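Local coordinates for protein short chain dehydrogenase (Mycobacterium smegmatis, PDB 3UCX) that probably acts as an oxidoreductase of the short-chain dehydrogenase family, built on a Rossmann-type fold, with a substrate that remains undefined, at residues A[7-10]-A[11-14]; A[171-174]-A[175-179]; A[196-199]-A[200-204]. One frame throughout, in Å; residues are numbered along the deposited sequence. Where two conformers were deposited one is given.

Interaction 1: residues A[7-10]-A[11-14]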
loop_
_atom_site.group_PDB
_atom_site.type_symbol
_atom_site.label_atom_id
_atom_site.label_comp_id
_atom_site.label_asym_id
_atom_site.label_seq_id
_atom_site.Cartn_x
_atom_site.Cartn_y
_atom_site.Cartn_z
ATOM N N GLY A 7 13.393 16.387 -27.391
ATOM C CA GLY A 7 12.278 17.382 -27.277
ATOM C C GLY A 7 11.024 16.871 -26.566
ATOM O O GLY A 7 9.955 16.804 -27.168
ATOM N N LEU A 8 11.137 16.540 -25.283
ATOM C CA LEU A 8 9.981 16.023 -24.508
ATOM C C LEU A 8 8.832 17.031 -24.370
ATOM O O LEU A 8 7.676 16.628 -24.247
ATOM C CB LEU A 8 10.385 15.593 -23.098
ATOM C CG LEU A 8 10.804 14.149 -22.824
ATOM C CD1 LEU A 8 11.210 13.984 -21.360
ATOM C CD2 LEU A 8 9.682 13.195 -23.195
ATOM N N LEU A 9 9.148 18.327 -24.380
ATOM C CA LEU A 9 8.172 19.372 -24.042
ATOM C C LEU A 9 8.128 20.478 -25.078
ATOM O O LEU A 9 7.794 21.628 -24.773
ATOM C CB LEU A 9 8.488 19.951 -22.658
ATOM C CG LEU A 9 8.489 18.984 -21.470
ATOM C CD1 LEU A 9 8.984 19.714 -20.234
ATOM C CD2 LEU A 9 7.091 18.393 -21.211
ATOM N N THR A 10 8.442 20.119 -26.324
ATOM C CA THR A 10 8.529 21.077 -27.405
ATOM C C THR A 10 7.242 21.882 -27.541
ATOM O O THR A 10 6.162 21.307 -27.642
ATOM C CB THR A 10 8.799 20.388 -28.754
ATOM O OG1 THR A 10 10.080 19.733 -28.707
ATOM C CG2 THR A 10 8.779 21.414 -29.858
ATOM N N ASP A 11 7.408 23.204 -27.509
ATOM C CA ASP A 11 6.352 24.203 -27.602
ATOM C C ASP A 11 5.231 24.096 -26.550
ATOM O O ASP A 11 4.132 24.584 -26.760
ATOM C CB ASP A 11 5.779 24.276 -29.025
ATOM C CG ASP A 11 6.763 24.862 -30.021
ATOM O OD1 ASP A 11 7.725 25.576 -29.631
ATOM O OD2 ASP A 11 6.562 24.605 -31.215
ATOM N N LYS A 12 5.540 23.491 -25.414
ATOM C CA LYS A 12 4.628 23.458 -24.282
ATOM C C LYS A 12 4.951 24.595 -23.338
ATOM O O LYS A 12 6.077 25.057 -23.293
ATOM C CB LYS A 12 4.747 22.118 -23.569
ATOM C CG LYS A 12 4.383 20.971 -24.493
ATOM C CD LYS A 12 3.784 19.770 -23.799
ATOM C CE LYS A 12 3.004 18.931 -24.809
ATOM N NZ LYS A 12 3.111 17.485 -24.509
ATOM N N VAL A 13 3.952 25.060 -22.605
ATOM C CA VAL A 13 4.161 26.024 -21.551
ATOM C C VAL A 13 4.046 25.305 -20.203
ATOM O O VAL A 13 3.043 24.629 -19.905
ATOM C CB VAL A 13 3.156 27.191 -21.647
ATOM C CG1 VAL A 13 3.238 28.070 -20.417
ATOM C CG2 VAL A 13 3.425 28.020 -22.905
ATOM N N VAL A 14 5.078 25.476 -19.382
ATOM C CA VAL A 14 5.188 24.820 -18.092
ATOM C C VAL A 14 5.238 25.883 -17.006
ATOM O O VAL A 14 6.093 26.780 -17.027
ATOM C CB VAL A 14 6.464 23.932 -18.036
ATOM C CG1 VAL A 14 6.658 23.326 -16.657
ATOM C CG2 VAL A 14 6.406 22.835 -19.104
HETATM O O HOH W 1 5.347 15.575 -24.488
#

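Interaction 2: residues A[171-174]-A[175-179]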
loop_
_atom_site.group_PDB
_atom_site.type_symbol
_atom_site.label_atom_id
_atom_site.label_comp_id
_atom_site.label_asym_id
_atom_site.label_seq_id
_atom_site.Cartn_x
_atom_site.Cartn_y
_atom_site.Cartn_z
ATOM N N SER A 171 -4.071 14.855 -4.396
ATOM C CA SER A 171 -3.595 14.628 -5.749
ATOM C C SER A 171 -4.315 13.459 -6.405
ATOM O O SER A 171 -4.612 13.470 -7.613
ATOM C CB SER A 171 -2.080 14.382 -5.741
ATOM O OG SER A 171 -1.375 15.508 -5.195
ATOM N N GLN A 172 -4.562 12.434 -5.613
ATOM C CA GLN A 172 -5.250 11.255 -6.079
ATOM C C GLN A 172 -6.723 11.546 -6.432
ATOM O O GLN A 172 -7.190 11.189 -7.515
ATOM C CB GLN A 172 -5.136 10.147 -5.035
ATOM C CG GLN A 172 -3.714 9.555 -4.967
ATOM C CD GLN A 172 -3.533 8.575 -3.843
ATOM O OE1 GLN A 172 -4.311 8.574 -2.886
ATOM N NE2 GLN A 172 -2.490 7.712 -3.942
ATOM N N THR A 173 -7.439 12.213 -5.537
ATOM C CA THR A 173 -8.814 12.634 -5.829
ATOM C C THR A 173 -8.864 13.559 -7.072
ATOM O O THR A 173 -9.777 13.443 -7.915
ATOM C CB THR A 173 -9.428 13.370 -4.629
ATOM O OG1 THR A 173 -9.401 12.510 -3.466
ATOM C CG2 THR A 173 -10.910 13.790 -4.934
ATOM N N LEU A 174 -7.872 14.445 -7.195
ATOM C CA LEU A 174 -7.822 15.366 -8.331
ATOM C C LEU A 174 -7.644 14.619 -9.637
ATOM O O LEU A 174 -8.155 15.064 -10.677
ATOM C CB LEU A 174 -6.755 16.455 -8.167
ATOM C CG LEU A 174 -7.080 17.591 -7.176
ATOM C CD1 LEU A 174 -5.866 18.511 -6.949
ATOM C CD2 LEU A 174 -8.293 18.421 -7.677
ATOM N N ALA A 175 -6.903 13.507 -9.624
ATOM C CA ALA A 175 -6.786 12.697 -10.832
ATOM C C ALA A 175 -8.188 12.208 -11.256
ATOM O O ALA A 175 -8.551 12.254 -12.446
ATOM C CB ALA A 175 -5.826 11.513 -10.614
ATOM N N THR A 176 -8.987 11.774 -10.287
ATOM C CA THR A 176 -10.339 11.321 -10.584
ATOM C C THR A 176 -11.169 12.488 -11.109
ATOM O O THR A 176 -11.829 12.365 -12.166
ATOM C CB THR A 176 -11.003 10.699 -9.352
ATOM O OG1 THR A 176 -10.174 9.635 -8.895
ATOM C CG2 THR A 176 -12.426 10.162 -9.672
ATOM N N GLU A 177 -11.141 13.598 -10.378
ATOM C CA GLU A 177 -12.029 14.714 -10.660
ATOM C C GLU A 177 -11.676 15.488 -11.925
ATOM O O GLU A 177 -12.564 16.011 -12.603
ATOM C CB GLU A 177 -12.134 15.634 -9.446
ATOM C CG GLU A 177 -12.839 14.930 -8.288
ATOM C CD GLU A 177 -13.110 15.805 -7.076
ATOM O OE1 GLU A 177 -12.603 16.950 -7.016
ATOM O OE2 GLU A 177 -13.811 15.295 -6.150
ATOM N N LEU A 178 -10.402 15.599 -12.244
ATOM C CA LEU A 178 -9.988 16.312 -13.420
ATOM C C LEU A 178 -9.813 15.383 -14.631
ATOM O O LEU A 178 -9.740 15.866 -15.745
ATOM C CB LEU A 178 -8.720 17.111 -13.155
ATOM C CG LEU A 178 -8.731 18.109 -11.997
ATOM C CD1 LEU A 178 -7.380 18.808 -11.888
ATOM C CD2 LEU A 178 -9.871 19.120 -12.209
ATOM N N GLY A 179 -9.775 14.063 -14.406
ATOM C CA GLY A 179 -9.618 13.089 -15.484
ATOM C C GLY A 179 -10.720 13.146 -16.546
ATOM O O GLY A 179 -10.471 12.921 -17.710
#

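Interaction 3: residues A[196-199]-A[200-204]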
loop_
_atom_site.group_PDB
_atom_site.type_symbol
_atom_site.label_atom_id
_atom_site.label_comp_id
_atom_site.label_asym_id
_atom_site.label_seq_id
_atom_site.Cartn_x
_atom_site.Cartn_y
_atom_site.Cartn_z
ATOM N N GLY A 196 24.151 20.934 -5.126
ATOM C CA GLY A 196 24.915 21.959 -4.397
ATOM C C GLY A 196 24.260 22.325 -3.085
ATOM O O GLY A 196 24.933 22.437 -2.069
ATOM N N THR A 197 22.931 22.462 -3.087
ATOM C CA THR A 197 22.208 22.835 -1.869
ATOM C C THR A 197 22.300 21.788 -0.752
ATOM O O THR A 197 22.567 22.123 0.409
ATOM C CB THR A 197 20.723 23.102 -2.167
ATOM O OG1 THR A 197 20.607 24.158 -3.126
ATOM C CG2 THR A 197 19.967 23.483 -0.899
ATOM N N LEU A 198 22.050 20.523 -1.085
ATOM C CA LEU A 198 22.142 19.465 -0.085
ATOM C C LEU A 198 23.586 19.266 0.393
ATOM O O LEU A 198 23.810 18.976 1.555
ATOM C CB LEU A 198 21.589 18.143 -0.617
ATOM C CG LEU A 198 21.509 17.032 0.437
ATOM C CD1 LEU A 198 20.618 17.431 1.622
ATOM C CD2 LEU A 198 21.034 15.722 -0.184
ATOM N N LYS A 199 24.546 19.423 -0.504
ATOM C CA LYS A 199 25.953 19.341 -0.122
ATOM C C LYS A 199 26.320 20.375 0.956
ATOM O O LYS A 199 26.954 20.016 1.955
ATOM C CB LYS A 199 26.857 19.495 -1.328
ATOM C CG LYS A 199 28.340 19.404 -0.961
ATOM C CD LYS A 199 29.215 19.159 -2.170
ATOM C CE LYS A 199 30.690 19.224 -1.791
ATOM N NZ LYS A 199 31.485 18.293 -2.649
ATOM N N SER A 200 25.886 21.633 0.783
ATOM C CA SER A 200 26.179 22.689 1.783
ATOM C C SER A 200 25.566 22.329 3.111
ATOM O O SER A 200 26.124 22.613 4.169
ATOM C CB SER A 200 25.627 24.060 1.378
ATOM O OG SER A 200 26.027 24.400 0.082
ATOM N N TYR A 201 24.388 21.730 3.047
ATOM C CA TYR A 201 23.696 21.309 4.234
ATOM C C TYR A 201 24.447 20.183 4.930
ATOM O O TYR A 201 24.623 20.208 6.156
ATOM C CB TYR A 201 22.288 20.859 3.884
ATOM C CG TYR A 201 21.558 20.317 5.062
ATOM C CD1 TYR A 201 21.192 21.145 6.113
ATOM C CD2 TYR A 201 21.244 18.968 5.143
ATOM C CE1 TYR A 201 20.516 20.638 7.210
ATOM C CE2 TYR A 201 20.569 18.458 6.226
ATOM C CZ TYR A 201 20.211 19.300 7.255
ATOM O OH TYR A 201 19.551 18.770 8.329
ATOM N N PHE A 202 24.899 19.193 4.164
ATOM C CA PHE A 202 25.695 18.119 4.755
ATOM C C PHE A 202 27.021 18.661 5.335
ATOM O O PHE A 202 27.507 18.161 6.355
ATOM C CB PHE A 202 25.946 16.995 3.751
ATOM C CG PHE A 202 24.744 16.084 3.513
ATOM C CD1 PHE A 202 23.539 16.255 4.193
ATOM C CD2 PHE A 202 24.853 15.012 2.637
ATOM C CE1 PHE A 202 22.460 15.402 3.970
ATOM C CE2 PHE A 202 23.785 14.172 2.400
ATOM C CZ PHE A 202 22.589 14.354 3.077
ATOM N N GLU A 203 27.593 19.672 4.696
ATOM C CA GLU A 203 28.815 20.310 5.218
ATOM C C GLU A 203 28.573 20.968 6.575
ATOM O O GLU A 203 29.383 20.810 7.492
ATOM C CB GLU A 203 29.378 21.301 4.208
ATOM C CG GLU A 203 30.026 20.597 3.026
ATOM C CD GLU A 203 30.368 21.529 1.889
ATOM O OE1 GLU A 203 29.887 22.678 1.896
ATOM O OE2 GLU A 203 31.107 21.104 0.975
ATOM N N HIS A 204 27.454 21.674 6.708
ATOM C CA HIS A 204 27.032 22.237 7.998
ATOM C C HIS A 204 26.853 21.172 9.056
ATOM O O HIS A 204 27.362 21.307 10.178
ATOM C CB HIS A 204 25.735 23.024 7.837
ATOM C CG HIS A 204 25.191 23.553 9.137
ATOM N ND1 HIS A 204 25.678 24.667 9.725
ATOM C CD2 HIS A 204 24.183 23.067 9.979
ATOM C CE1 HIS A 204 25.011 24.893 10.878
ATOM N NE2 HIS A 204 24.100 23.910 11.035
#

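Interaction 1: residues A[7-10]-A[11-14]
With chi1 at -61°, Lys12 sets its CG beside its own backbone N and against Leu9 O, while Leu9, its CG likewise beside the backbone N, carries its CD1 toward Val14. The lysine's aliphatic root lies against the turn: CB is 3.3 Å from Leu9 O, and CG is 3.5 Å from the same oxygen. That oxygen also accepts the backbone bond closing the loop, Lys12 N to Leu9 O at 3.0 Å. The bond is fairly straight at nitrogen, 158°, but the donor stands above the carbonyl plane, 38° out of it. This is a type II beta turn from Leu9 to Lys12, overlapping a type I turn from Gly7 to Thr10. Beyond CG the lysine chain runs back toward Leu8 and bends at chi4. In the conformer given, a water links its end to the chain there, accepting from Lys12 NZ at 2.9 Å and donating to Leu8 O at 2.6 Å, and NZ also forms a salt bridge with Asp245. On the buried side, Leu9 CD1 meets Val14 CG2 at 4.2 Å, and both side chains pack on Cys31 of helix 23-33. Asp11, at the exposed corner, turns its carboxylate to Arg60 in a salt bridge. The two overlapping turns thus deliver the chain into strand 13-17, which lies between strands 37-42 and 91-94 in the parallel sheet; this is the entry to the first strand of a Rossmann-type fold, as in other short-chain dehydrogenases.

Interaction 2: residues A[171-174]-A[175-179]
Thr173 and Glu177, one helical turn apart, lie side by side and point the same way. The threonine's CG2 branch, swung opposite the backbone N, lies against the glutamate's carboxylate: Thr173 CG2 is 3.5 Å from Glu177 OE2 and 3.7 Å from Glu177 CD. Their backbones are joined by a bond from Glu177 N to Thr173 O of 2.8 Å, with a 159° angle at the hydrogen and the donor in the carbonyl plane. Extended beyond CG, the glutamate presents its two carboxylate oxygens to different backbone amides of the second subunit, OE2 to Lys156 and OE1 to Phe105. The helix, 158-179, is the crossover of a beta-alpha-beta unit between parallel strands 141-145 and 184-190, and here it also forms part of a subunit interface. On another flank Leu174 and Leu178 meet more loosely, Leu174 CD2 to Leu178 CD1 being 4.3 Å, and both pack on Ile128 of helix 110-130. Leu178 CG also comes within 3.4 Å of Leu174 O, the acceptor for Leu178 N at 2.8 Å. Thr176 OG1 can bond Ser153 O of the second subunit or Asp225 OD1 of the third, two acceptors for its one proton, and also Lys263 NZ of the third.

Interaction 3: residues A[196-199]-A[200-204]
Leu198 lies over one face of the Phe202 ring, and this is the close-packed side of the turn. Its CG sits 4.0 Å from the centroid of the Phe202 ring and 15° off the ring normal, a CH-pi contact displaced toward the rim. The methyls straddle the outer part of the ring: CD1 approaches Phe202 CE1 at 3.6 Å, whereas CD2 lies 3.9 Å from Phe202 CZ. Leu198 reaches this place because CG is anti to the backbone N (chi1 -173°), while Phe202 has CG beside its own N. The same leucine CD1 meets the Tyr201 ring obliquely, 3.9 Å from Tyr201 CD2, so one methyl touches two aromatic residues. At the root of the contact the backbone bond from Phe202 N to Leu198 O, 2.8 Å, holds the turn.

The other side is exposed and more loosely paired. Lys199 and Glu203 meet through the lysine chain: Lys199 CE is 3.4 Å from Glu203 OE2, but NZ remains 4.6 Å from that oxygen. Their opposite charges may attract, yet the charged atoms are not in contact. Nearby, Gly196 O accepts two bonds from one residue, Ser200 N and Ser200 OG, which reach it from opposite faces of the carbonyl plane.

The segment forms the first turns of helix 196-208, shortly after strand 184-190. Phe202 faces helix 213-221, packing on Val213, Ile216 and Ala220, while Leu198 also meets Tyr192 and Leu229 from loops.

In the fold
The three contacts occupy separate parts of one Rossmann-type subunit and do not touch. Interaction 1 leads into interior strand 13-17, whereas interaction 2 lies on the crossover helix leading to strand 184-190; their centres are 23 Å apart. Interactions 2 and 3 fall on opposite sides of the chain's centre, with nearest atoms about 23 Å apart, and only interaction 2 meets other subunits. There Glu177 lies about 4 Å from a bound 2-(2-methoxyethoxy)ethanol, while in interaction 3 Lys199 is about 4 Å from pentaethylene glycol. Both probably come from the crystallisation liquor and are weak evidence for a functional site; the first's pocket includes Pro104 and Lys156, which Glu177 meets on the second subunit.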